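Local coordinates for protein cobyrinic Acid a,c-diamide synthase (Mycobacterium smegmatis, PDB 5IHP) that binds ADP and magnesium through a ParA-type deviant P-loop and may play a part in septum formation, at residues 16-21 with 166-171; 22-27 with 130-135; 189-194 with 218-223. All coordinates share one frame; numbering follows the deposited sequence.

Contact 1. Residues 16-21 with 166-171. With ADP (adenosine-5'-diphosphate), chain C.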
loop_
_atom_site.group_PDB
_atom_site.type_symbol
_atom_site.label_atom_id
_atom_site.label_comp_id
_atom_site.label_asym_id
_atom_site.label_seq_id
_atom_site.Cartn_x
_atom_site.Cartn_y
_atom_site.Cartn_z
ATOM N N ALA A 16 2.754 -2.133 -2.070
ATOM C CA ALA A 16 2.719 -3.033 -3.211
ATOM C C ALA A 16 3.782 -4.115 -3.077
ATOM O O ALA A 16 4.863 -3.883 -2.524
ATOM C CB ALA A 16 2.936 -2.278 -4.525
ATOM N N ASN A 17 3.447 -5.297 -3.597
ATOM C CA ASN A 17 4.316 -6.470 -3.679
ATOM C C ASN A 17 3.485 -7.565 -4.342
ATOM O O ASN A 17 2.384 -7.870 -3.873
ATOM C CB ASN A 17 4.828 -6.908 -2.302
ATOM C CG ASN A 17 5.874 -8.025 -2.381
ATOM O OD1 ASN A 17 5.955 -8.753 -3.375
ATOM N ND2 ASN A 17 6.669 -8.174 -1.312
ATOM N N GLN A 18 3.961 -8.128 -5.461
ATOM C CA GLN A 18 3.153 -9.131 -6.156
ATOM C C GLN A 18 3.102 -10.455 -5.400
ATOM O O GLN A 18 2.225 -11.279 -5.680
ATOM C CB GLN A 18 3.668 -9.353 -7.590
ATOM C CG GLN A 18 4.996 -10.163 -7.737
ATOM C CD GLN A 18 6.240 -9.294 -7.669
ATOM O OE1 GLN A 18 6.300 -8.349 -6.887
ATOM N NE2 GLN A 18 7.245 -9.608 -8.504
ATOM N N LYS A 19 4.009 -10.664 -4.444
ATOM C CA LYS A 19 4.008 -11.855 -3.604
ATOM C C LYS A 19 2.899 -11.735 -2.560
ATOM O O LYS A 19 2.779 -10.706 -1.897
ATOM C CB LYS A 19 5.369 -12.011 -2.919
ATOM C CG LYS A 19 5.625 -13.362 -2.219
ATOM C CD LYS A 19 5.569 -14.520 -3.206
ATOM C CE LYS A 19 5.885 -15.834 -2.525
ATOM N NZ LYS A 19 7.218 -15.755 -1.865
ATOM N N GLY A 20 2.090 -12.780 -2.414
ATOM C CA GLY A 20 1.035 -12.772 -1.419
ATOM C C GLY A 20 1.523 -13.225 -0.051
ATOM O O GLY A 20 2.486 -13.968 0.068
ATOM N N GLY A 21 0.831 -12.770 0.992
ATOM C CA GLY A 21 1.127 -13.248 2.332
ATOM C C GLY A 21 2.305 -12.560 2.991
ATOM O O GLY A 21 2.947 -13.151 3.856
ATOM N N GLY A 166 13.208 -8.498 -8.322
ATOM C CA GLY A 166 13.726 -7.951 -9.570
ATOM C C GLY A 166 12.625 -7.470 -10.496
ATOM O O GLY A 166 12.674 -6.353 -11.022
ATOM N N GLN A 167 11.618 -8.314 -10.716
ATOM C CA GLN A 167 10.512 -7.907 -11.573
ATOM C C GLN A 167 9.717 -6.765 -10.945
ATOM O O GLN A 167 9.208 -5.892 -11.663
ATOM C CB GLN A 167 9.602 -9.103 -11.853
ATOM C CG GLN A 167 8.427 -8.769 -12.776
ATOM C CD GLN A 167 8.876 -8.194 -14.124
ATOM O OE1 GLN A 167 9.887 -8.617 -14.695
ATOM N NE2 GLN A 167 8.129 -7.215 -14.624
ATOM N N PHE A 168 9.606 -6.742 -9.614
ATOM C CA PHE A 168 8.906 -5.625 -8.980
ATOM C C PHE A 168 9.614 -4.300 -9.260
ATOM O O PHE A 168 8.965 -3.291 -9.552
ATOM C CB PHE A 168 8.781 -5.837 -7.470
ATOM C CG PHE A 168 7.992 -4.750 -6.807
ATOM C CD1 PHE A 168 6.608 -4.815 -6.758
ATOM C CD2 PHE A 168 8.627 -3.622 -6.312
ATOM C CE1 PHE A 168 5.881 -3.787 -6.181
ATOM C CE2 PHE A 168 7.906 -2.592 -5.761
ATOM C CZ PHE A 168 6.537 -2.680 -5.674
ATOM N N LEU A 169 10.948 -4.284 -9.176
ATOM C CA LEU A 169 11.687 -3.053 -9.442
ATOM C C LEU A 169 11.570 -2.650 -10.907
ATOM O O LEU A 169 11.493 -1.456 -11.224
ATOM C CB LEU A 169 13.157 -3.222 -9.041
ATOM C CG LEU A 169 13.402 -3.407 -7.545
ATOM C CD1 LEU A 169 14.895 -3.679 -7.279
ATOM C CD2 LEU A 169 12.933 -2.174 -6.794
ATOM N N ARG A 170 11.572 -3.629 -11.820
ATOM C CA ARG A 170 11.292 -3.331 -13.222
ATOM C C ARG A 170 9.934 -2.671 -13.375
ATOM O O ARG A 170 9.756 -1.782 -14.218
ATOM C CB ARG A 170 11.339 -4.600 -14.078
ATOM C CG ARG A 170 12.725 -5.164 -14.319
ATOM C CD ARG A 170 12.669 -6.182 -15.450
ATOM N NE ARG A 170 12.103 -5.603 -16.670
ATOM C CZ ARG A 170 12.675 -5.672 -17.869
ATOM N NH1 ARG A 170 13.826 -6.313 -18.016
ATOM N NH2 ARG A 170 12.088 -5.111 -18.922
ATOM N N THR A 171 8.948 -3.111 -12.586
ATOM C CA THR A 171 7.623 -2.513 -12.709
ATOM C C THR A 171 7.632 -1.061 -12.243
ATOM O O THR A 171 7.026 -0.190 -12.891
ATOM C CB THR A 171 6.592 -3.337 -11.932
ATOM O OG1 THR A 171 6.457 -4.623 -12.544
ATOM C CG2 THR A 171 5.228 -2.643 -11.914
HETATM P PB ADP C . -0.881 -9.738 2.155
HETATM O O1B ADP C . 0.520 -9.361 1.747
HETATM O O2B ADP C . -1.425 -10.982 1.480
HETATM O O3B ADP C . -1.872 -8.587 2.163
HETATM P PA ADP C . -1.837 -9.985 4.886
HETATM O O1A ADP C . -1.754 -8.651 5.593
HETATM O O2A ADP C . -3.174 -10.534 4.419
HETATM O O3A ADP C . -0.711 -10.093 3.734
HETATM O "O5'" ADP C . -1.202 -11.057 5.916
HETATM C "C5'" ADP C . -1.093 -12.427 5.517
HETATM C "C4'" ADP C . -1.236 -13.279 6.771
HETATM O "O4'" ADP C . -0.183 -12.953 7.678
HETATM C "C3'" ADP C . -2.529 -12.976 7.494
HETATM O "O3'" ADP C . -3.032 -14.211 8.007
HETATM C "C2'" ADP C . -2.135 -12.110 8.666
HETATM O "O2'" ADP C . -2.999 -12.339 9.778
HETATM C "C1'" ADP C . -0.727 -12.588 8.945
HETATM N N9 ADP C . 0.122 -11.533 9.541
HETATM C C8 ADP C . 0.277 -10.274 9.091
HETATM N N7 ADP C . 1.135 -9.582 9.879
HETATM C C5 ADP C . 1.546 -10.413 10.856
HETATM C C6 ADP C . 2.461 -10.333 12.017
HETATM N N6 ADP C . 3.122 -9.187 12.302
HETATM N N1 ADP C . 2.612 -11.442 12.778
HETATM C C2 ADP C . 1.968 -12.590 12.502
HETATM N N3 ADP C . 1.124 -12.734 11.465
HETATM C C4 ADP C . 0.875 -11.699 10.625
#

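Contact 2. Residues 22-27 with 130-135. With MG (magnesium ion), chain D; ADP (adenosine-5'-diphosphate), chain C.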
loop_
_atom_site.group_PDB
_atom_site.type_symbol
_atom_site.label_atom_id
_atom_site.label_comp_id
_atom_site.label_asym_id
_atom_site.label_seq_id
_atom_site.Cartn_x
_atom_site.Cartn_y
_atom_site.Cartn_z
ATOM N N VAL A 22 2.616 -11.327 2.595
ATOM C CA VAL A 22 3.774 -10.608 3.113
ATOM C C VAL A 22 3.354 -9.469 4.026
ATOM O O VAL A 22 4.169 -8.588 4.329
ATOM C CB VAL A 22 4.682 -10.093 1.982
ATOM C CG1 VAL A 22 5.238 -11.261 1.173
ATOM C CG2 VAL A 22 3.932 -9.089 1.091
ATOM N N ALA A 23 2.084 -9.456 4.440
ATOM C CA ALA A 23 1.506 -8.474 5.364
ATOM C C ALA A 23 1.278 -7.108 4.710
ATOM O O ALA A 23 1.323 -6.084 5.390
ATOM C CB ALA A 23 2.344 -8.328 6.644
ATOM N N LYS A 24 0.999 -7.060 3.401
ATOM C CA LYS A 24 0.618 -5.791 2.788
ATOM C C LYS A 24 -0.632 -5.223 3.440
ATOM O O LYS A 24 -0.645 -4.072 3.876
ATOM C CB LYS A 24 0.377 -5.946 1.287
ATOM C CG LYS A 24 1.596 -6.393 0.518
ATOM C CD LYS A 24 1.769 -5.597 -0.717
ATOM C CE LYS A 24 0.524 -5.655 -1.550
ATOM N NZ LYS A 24 0.298 -7.012 -2.083
ATOM N N THR A 25 -1.701 -6.018 3.490
ATOM C CA THR A 25 -2.988 -5.514 3.967
ATOM C C THR A 25 -2.910 -5.119 5.437
ATOM O O THR A 25 -3.402 -4.054 5.832
ATOM C CB THR A 25 -4.070 -6.572 3.723
ATOM O OG1 THR A 25 -4.277 -6.711 2.312
ATOM C CG2 THR A 25 -5.397 -6.206 4.407
ATOM N N THR A 26 -2.297 -5.971 6.262
ATOM C CA THR A 26 -2.065 -5.619 7.662
ATOM C C THR A 26 -1.291 -4.311 7.769
ATOM O O THR A 26 -1.569 -3.483 8.646
ATOM C CB THR A 26 -1.301 -6.750 8.366
ATOM O OG1 THR A 26 -2.039 -7.978 8.271
ATOM C CG2 THR A 26 -1.058 -6.417 9.838
ATOM N N THR A 27 -0.308 -4.118 6.883
ATOM C CA THR A 27 0.515 -2.912 6.905
ATOM C C THR A 27 -0.308 -1.681 6.560
ATOM O O THR A 27 -0.191 -0.640 7.224
ATOM C CB THR A 27 1.697 -3.067 5.934
ATOM O OG1 THR A 27 2.639 -4.023 6.457
ATOM C CG2 THR A 27 2.403 -1.734 5.709
ATOM N N ILE A 130 -3.680 5.759 1.546
ATOM C CA ILE A 130 -2.865 4.544 1.498
ATOM C C ILE A 130 -3.592 3.494 0.668
ATOM O O ILE A 130 -4.739 3.146 0.967
ATOM C CB ILE A 130 -2.564 3.991 2.903
ATOM C CG1 ILE A 130 -2.046 5.099 3.821
ATOM C CG2 ILE A 130 -1.531 2.843 2.818
ATOM C CD1 ILE A 130 -1.933 4.663 5.280
ATOM N N ILE A 131 -2.902 2.951 -0.332
ATOM C CA ILE A 131 -3.491 2.045 -1.312
ATOM C C ILE A 131 -2.947 0.637 -1.083
ATOM O O ILE A 131 -1.731 0.418 -1.139
ATOM C CB ILE A 131 -3.189 2.517 -2.742
ATOM C CG1 ILE A 131 -3.657 3.971 -2.936
ATOM C CG2 ILE A 131 -3.830 1.565 -3.761
ATOM C CD1 ILE A 131 -3.057 4.626 -4.181
ATOM N N ASP A 132 -3.853 -0.319 -0.860
ATOM C CA ASP A 132 -3.503 -1.723 -0.661
ATOM C C ASP A 132 -3.589 -2.421 -2.016
ATOM O O ASP A 132 -4.688 -2.662 -2.525
ATOM C CB ASP A 132 -4.454 -2.356 0.349
ATOM C CG ASP A 132 -4.074 -3.787 0.716
ATOM O OD1 ASP A 132 -2.910 -4.198 0.472
ATOM O OD2 ASP A 132 -4.946 -4.483 1.282
ATOM N N CYS A 133 -2.403 -2.753 -2.616
ATOM C CA CYS A 133 -2.421 -3.363 -3.939
ATOM C C CYS A 133 -2.567 -4.881 -3.833
ATOM O O CYS A 133 -2.161 -5.482 -2.829
ATOM C CB CYS A 133 -1.137 -3.025 -4.697
ATOM S SG CYS A 133 -0.950 -1.252 -5.068
ATOM N N PRO A 134 -3.206 -5.507 -4.823
ATOM C CA PRO A 134 -3.346 -6.964 -4.825
ATOM C C PRO A 134 -2.002 -7.622 -5.087
ATOM O O PRO A 134 -1.051 -6.948 -5.510
ATOM C CB PRO A 134 -4.318 -7.220 -5.989
ATOM C CG PRO A 134 -4.029 -6.092 -6.938
ATOM C CD PRO A 134 -3.793 -4.898 -6.037
ATOM N N PRO A 135 -1.877 -8.967 -4.830
ATOM C CA PRO A 135 -0.613 -9.690 -5.114
ATOM C C PRO A 135 -0.530 -10.022 -6.600
ATOM O O PRO A 135 -0.719 -11.167 -7.040
ATOM C CB PRO A 135 -0.742 -10.948 -4.249
ATOM C CG PRO A 135 -2.267 -11.199 -4.204
ATOM C CD PRO A 135 -2.869 -9.819 -4.134
HETATM MG MG MG D . -3.563 -8.315 1.053
HETATM P PB ADP C . -0.881 -9.738 2.155
HETATM O O1B ADP C . 0.520 -9.361 1.747
HETATM O O2B ADP C . -1.425 -10.982 1.480
HETATM O O3B ADP C . -1.872 -8.587 2.163
HETATM P PA ADP C . -1.837 -9.985 4.886
HETATM O O1A ADP C . -1.754 -8.651 5.593
HETATM O O2A ADP C . -3.174 -10.534 4.419
HETATM O O3A ADP C . -0.711 -10.093 3.734
HETATM O "O5'" ADP C . -1.202 -11.057 5.916
HETATM C "C5'" ADP C . -1.093 -12.427 5.517
HETATM C "C4'" ADP C . -1.236 -13.279 6.771
HETATM O "O4'" ADP C . -0.183 -12.953 7.678
HETATM C "C3'" ADP C . -2.529 -12.976 7.494
HETATM O "O3'" ADP C . -3.032 -14.211 8.007
HETATM C "C2'" ADP C . -2.135 -12.110 8.666
HETATM O "O2'" ADP C . -2.999 -12.339 9.778
HETATM C "C1'" ADP C . -0.727 -12.588 8.945
HETATM N N9 ADP C . 0.122 -11.533 9.541
HETATM C C8 ADP C . 0.277 -10.274 9.091
HETATM N N7 ADP C . 1.135 -9.582 9.879
HETATM C C5 ADP C . 1.546 -10.413 10.856
HETATM C C6 ADP C . 2.461 -10.333 12.017
HETATM N N6 ADP C . 3.122 -9.187 12.302
HETATM N N1 ADP C . 2.612 -11.442 12.778
HETATM C C2 ADP C . 1.968 -12.590 12.502
HETATM N N3 ADP C . 1.124 -12.734 11.465
HETATM C C4 ADP C . 0.875 -11.699 10.625
HETATM O O HOH W 1 -2.686 -6.663 -0.229
HETATM O O HOH W 2 -2.966 -9.704 -0.428
HETATM O O HOH W 3 -5.491 -8.088 -0.054
HETATM O O HOH W 4 -4.589 -9.795 2.221
#

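Contact 3. Residues 189-194 with 218-223. With ADP (adenosine-5'-diphosphate), chain C.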
loop_
_atom_site.group_PDB
_atom_site.type_symbol
_atom_site.label_atom_id
_atom_site.label_comp_id
_atom_site.label_asym_id
_atom_site.label_seq_id
_atom_site.Cartn_x
_atom_site.Cartn_y
_atom_site.Cartn_z
ATOM N N LEU A 189 9.671 -2.416 3.587
ATOM C CA LEU A 189 9.367 -2.537 5.013
ATOM C C LEU A 189 9.485 -4.003 5.408
ATOM O O LEU A 189 8.666 -4.818 4.958
ATOM C CB LEU A 189 7.957 -2.029 5.311
ATOM C CG LEU A 189 7.498 -2.251 6.768
ATOM C CD1 LEU A 189 8.417 -1.503 7.750
ATOM C CD2 LEU A 189 6.050 -1.824 6.959
ATOM N N PRO A 190 10.475 -4.391 6.215
ATOM C CA PRO A 190 10.582 -5.801 6.624
ATOM C C PRO A 190 9.361 -6.235 7.421
ATOM O O PRO A 190 8.903 -5.526 8.320
ATOM C CB PRO A 190 11.845 -5.827 7.497
ATOM C CG PRO A 190 12.594 -4.571 7.150
ATOM C CD PRO A 190 11.540 -3.559 6.797
ATOM N N THR A 191 8.839 -7.415 7.093
ATOM C CA THR A 191 7.678 -7.958 7.788
ATOM C C THR A 191 7.950 -9.397 8.198
ATOM O O THR A 191 8.825 -10.064 7.642
ATOM C CB THR A 191 6.406 -7.910 6.924
ATOM O OG1 THR A 191 6.611 -8.682 5.732
ATOM C CG2 THR A 191 6.030 -6.464 6.567
ATOM N N LEU A 192 7.189 -9.869 9.190
ATOM C CA LEU A 192 7.324 -11.229 9.716
ATOM C C LEU A 192 8.739 -11.477 10.235
ATOM O O LEU A 192 9.281 -12.579 10.124
ATOM C CB LEU A 192 6.927 -12.273 8.668
ATOM C CG LEU A 192 5.536 -12.101 8.049
ATOM C CD1 LEU A 192 5.265 -13.187 7.022
ATOM C CD2 LEU A 192 4.470 -12.098 9.120
ATOM N N TYR A 193 9.338 -10.442 10.822
ATOM C CA TYR A 193 10.682 -10.564 11.366
ATOM C C TYR A 193 10.667 -11.502 12.577
ATOM O O TYR A 193 9.830 -11.366 13.477
ATOM C CB TYR A 193 11.220 -9.177 11.742
ATOM C CG TYR A 193 12.626 -9.194 12.287
ATOM C CD1 TYR A 193 13.718 -8.917 11.470
ATOM C CD2 TYR A 193 12.870 -9.504 13.627
ATOM C CE1 TYR A 193 15.027 -8.956 11.982
ATOM C CE2 TYR A 193 14.157 -9.540 14.138
ATOM C CZ TYR A 193 15.230 -9.268 13.314
ATOM O OH TYR A 193 16.507 -9.315 13.847
ATOM N N ASP A 194 11.587 -12.457 12.592
ATOM C CA ASP A 194 11.657 -13.493 13.623
ATOM C C ASP A 194 12.864 -13.235 14.522
ATOM O O ASP A 194 14.013 -13.364 14.087
ATOM C CB ASP A 194 11.728 -14.867 12.958
ATOM C CG ASP A 194 11.696 -16.017 13.956
ATOM O OD1 ASP A 194 11.784 -17.174 13.499
ATOM O OD2 ASP A 194 11.591 -15.773 15.176
ATOM N N PRO A 218 11.725 0.491 11.367
ATOM C CA PRO A 218 12.124 -0.786 11.960
ATOM C C PRO A 218 11.450 -1.958 11.263
ATOM O O PRO A 218 10.461 -1.749 10.558
ATOM C CB PRO A 218 11.621 -0.662 13.390
ATOM C CG PRO A 218 10.357 0.137 13.229
ATOM C CD PRO A 218 10.635 1.129 12.132
ATOM N N PRO A 219 11.956 -3.173 11.467
ATOM C CA PRO A 219 11.219 -4.348 10.997
ATOM C C PRO A 219 9.966 -4.542 11.832
ATOM O O PRO A 219 9.930 -4.226 13.024
ATOM C CB PRO A 219 12.214 -5.504 11.185
ATOM C CG PRO A 219 13.154 -5.028 12.250
ATOM C CD PRO A 219 13.235 -3.525 12.115
ATOM N N ILE A 220 8.913 -5.031 11.190
ATOM C CA ILE A 220 7.691 -5.423 11.881
ATOM C C ILE A 220 7.863 -6.869 12.338
ATOM O O ILE A 220 8.034 -7.753 11.484
ATOM C CB ILE A 220 6.451 -5.285 10.993
ATOM C CG1 ILE A 220 6.451 -3.944 10.243
ATOM C CG2 ILE A 220 5.193 -5.462 11.848
ATOM C CD1 ILE A 220 6.499 -2.712 11.162
ATOM N N PRO A 221 7.821 -7.153 13.634
ATOM C CA PRO A 221 8.020 -8.533 14.094
ATOM C C PRO A 221 6.813 -9.407 13.792
ATOM O O PRO A 221 5.682 -8.925 13.672
ATOM C CB PRO A 221 8.217 -8.377 15.607
ATOM C CG PRO A 221 7.464 -7.107 15.942
ATOM C CD PRO A 221 7.662 -6.201 14.755
ATOM N N ARG A 222 7.065 -10.708 13.656
ATOM C CA ARG A 222 5.970 -11.669 13.633
ATOM C C ARG A 222 5.323 -11.723 15.013
ATOM O O ARG A 222 6.018 -11.825 16.028
ATOM C CB ARG A 222 6.459 -13.058 13.226
ATOM C CG ARG A 222 5.382 -14.129 13.424
ATOM C CD ARG A 222 5.882 -15.560 13.219
ATOM N NE ARG A 222 6.091 -15.889 11.809
ATOM C CZ ARG A 222 5.117 -16.109 10.928
ATOM N NH1 ARG A 222 3.844 -16.026 11.295
ATOM N NH2 ARG A 222 5.420 -16.402 9.673
ATOM N N THR A 223 3.995 -11.649 15.044
ATOM C CA THR A 223 3.243 -11.492 16.287
ATOM C C THR A 223 2.599 -12.800 16.723
ATOM O O THR A 223 3.012 -13.877 16.296
ATOM C CB THR A 223 2.145 -10.416 16.140
HETATM P PB ADP C . -0.881 -9.738 2.155
HETATM O O1B ADP C . 0.520 -9.361 1.747
HETATM O O2B ADP C . -1.425 -10.982 1.480
HETATM O O3B ADP C . -1.872 -8.587 2.163
HETATM P PA ADP C . -1.837 -9.985 4.886
HETATM O O1A ADP C . -1.754 -8.651 5.593
HETATM O O2A ADP C . -3.174 -10.534 4.419
HETATM O O3A ADP C . -0.711 -10.093 3.734
HETATM O "O5'" ADP C . -1.202 -11.057 5.916
HETATM C "C5'" ADP C . -1.093 -12.427 5.517
HETATM C "C4'" ADP C . -1.236 -13.279 6.771
HETATM O "O4'" ADP C . -0.183 -12.953 7.678
HETATM C "C3'" ADP C . -2.529 -12.976 7.494
HETATM O "O3'" ADP C . -3.032 -14.211 8.007
HETATM C "C2'" ADP C . -2.135 -12.110 8.666
HETATM O "O2'" ADP C . -2.999 -12.339 9.778
HETATM C "C1'" ADP C . -0.727 -12.588 8.945
HETATM N N9 ADP C . 0.122 -11.533 9.541
HETATM C C8 ADP C . 0.277 -10.274 9.091
HETATM N N7 ADP C . 1.135 -9.582 9.879
HETATM C C5 ADP C . 1.546 -10.413 10.856
HETATM C C6 ADP C . 2.461 -10.333 12.017
HETATM N N6 ADP C . 3.122 -9.187 12.302
HETATM N N1 ADP C . 2.612 -11.442 12.778
HETATM C C2 ADP C . 1.968 -12.590 12.502
HETATM N N3 ADP C . 1.124 -12.734 11.465
HETATM C C4 ADP C . 0.875 -11.699 10.625
HETATM O O HOH W 5 5.086 -8.740 10.434
HETATM O O HOH W 6 8.717 -15.050 10.873
#

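Contact 1. Residues 16-21 with 166-171
The phenyl ring of F168 reaches from helix 165-178 to the foot of the phosphate-binding loop and meets A16, N17 and Q18 there. Residues 19-26 spell KGGVAKTT, the deviant Walker A motif of the ParA family, and the helix packs on residues 16-18, which lead from strand 11-15 into that motif. The tight part lies deep. A chi1 of -176°, which turns CG directly away from the backbone N, carries the F168 ring from the helix toward A16 and N17, and the methyl of A16 abuts the ring edge in the ring plane, A16 CB lying 3.7 Å from F168 CE1. L145 also touches A16, and V153 touches F168, so this apolar contact lies between helices 139-147 and 165-178 and strand 150-156.

Higher up, Q18 bends at chi2 to bring its amide back over the helix. Its OE1 comes within 3.5 Å of F168 CD1, and the amide and ring planes are only 24° apart, although the oxygen approaches obliquely. The amide nitrogen is anchored beside the helix start, where Q18 NE2 bonds to the backbone oxygen of G164.

Toward the surface the fit slackens. Q18 NE2 stands 4.1 Å from Q167 CB, the remainder of the exposed Q167 leads away from the loop, and the two amides are turned almost perpendicular to each other. No hydrogen bond crosses between the two segments: N17 ND2 bonds P154 O of strand 150-156, while OD1 closes an Asx turn within the loop. In that turn the backbone K19 N donates to N17 OD1 over 2.9 Å, the donor lying well above the plane of the side-chain carbonyl. Further along, at the phosphate end of the same loop, the backbone G21 N donates to O2B of the ADP beta-phosphate at 2.9 Å.

Contact 2. Residues 22-27 with 130-135
Rotation about chi1 (-68°) sets T25 OG1 anti to its carbonyl carbon, and D132 swings CG opposite its backbone N (chi1 -174°), so hydroxyl and carboxylate converge. T25 OG1 donates to the syn lone pair of D132 OD2 across a short 2.5 Å, while a lone pair of the same hydroxyl binds magnesium at 2.2 Å. ADP O3B and four waters complete six ligands round the metal. D132, placed as a Walker B aspartate, acts from the second shell: it probably helps to orient the threonine through OD2 and grips water 1 through OD1, 2.6 Å away. That water also donates to the oxygen of C133.

K24, bent at three torsions, curls back past the phosphates; its NZ bonds N17 O and adds a weak link to C133 O. The amides of V22, K24, T25 and T26 bond the phosphates firmly, as expected of a P-loop at a helix N-terminus, K24 N reaching ADP O1B at 2.9 Å; the A23 N bond to O3A is weak. T26 adds its hydroxyl to O1A.

Helix 24-37 lies against strand 128-132, where V28 touches both I130 and D132, and the strand runs parallel between 42-46 and 11-15 in the central sheet.

Contact 3. Residues 189-194 with 218-223
The ring of Y193 and the pyrrolidine of P219 lie side by side and point the same way. P219 CG sits 4.0 Å above one face of the tyrosine ring, offset toward its rim, while P219 CB touches Y193 CD1. P219 CB also lies 3.7 Å from P190 CB, so one proline touches both the tyrosine ring and a second proline. The chi1 rotation of Y193 (-179°) extends the ring alongside P219. Deeper in, the leucine and isoleucine chains cross obliquely, L189 CD2 coming within 3.9 Å of I220 CG1. L189 CD1 also rests against the carbonyl oxygen of P218, a buried atom for which the model offers no hydrogen-bond partner.

The backbones are stitched by three bonds, I220 N to P190 O, Y193 N to I220 O and R222 N to Y193 O, the last two flanking a single parallel bridge between Y193 and P221.

At the far end L192 and R222 turn toward the nucleotide. L192 CD2 packs over the adenine face, 3.8 Å from ADP C5, and the same methyl lies over one face of the R222 guanidinium. That guanidinium is held by a salt bridge to E158, and water 6 ties R222 NE to L192 O. R222 CG flanks the base at ADP C2. Two backbone groups then read the edge of the base: P221 O accepts from ADP N6 at 2.9 Å, and T223 N donates to ADP N1 at 2.7 Å, a pairing that probably helps to select adenine. Together these form an adenine pocket lying beyond the edge strand of this P-loop ATPase-type sheet.

How the contacts relate
All three contacts converge on one ADP: contact 1 packs at the entry to the phosphate-binding loop, contact 2 grips the phosphates and the metal, and contact 3 holds the base. Contacts 1 and 2 have centres about 12 Å apart and join through the K24 ammonium, K24 NZ lying 2.9 Å from N17 O. Contacts 2 and 3, about 14 Å apart between centres, probably share a hydrogen bond, with T191 OG1 at 2.8 Å from V22 O, linking the end of the edge strand to the P-loop. Between contacts 1 and 3, with centres about 18 Å apart, the link is looser, G21 O packing against L192 CD1 at 3.9 Å.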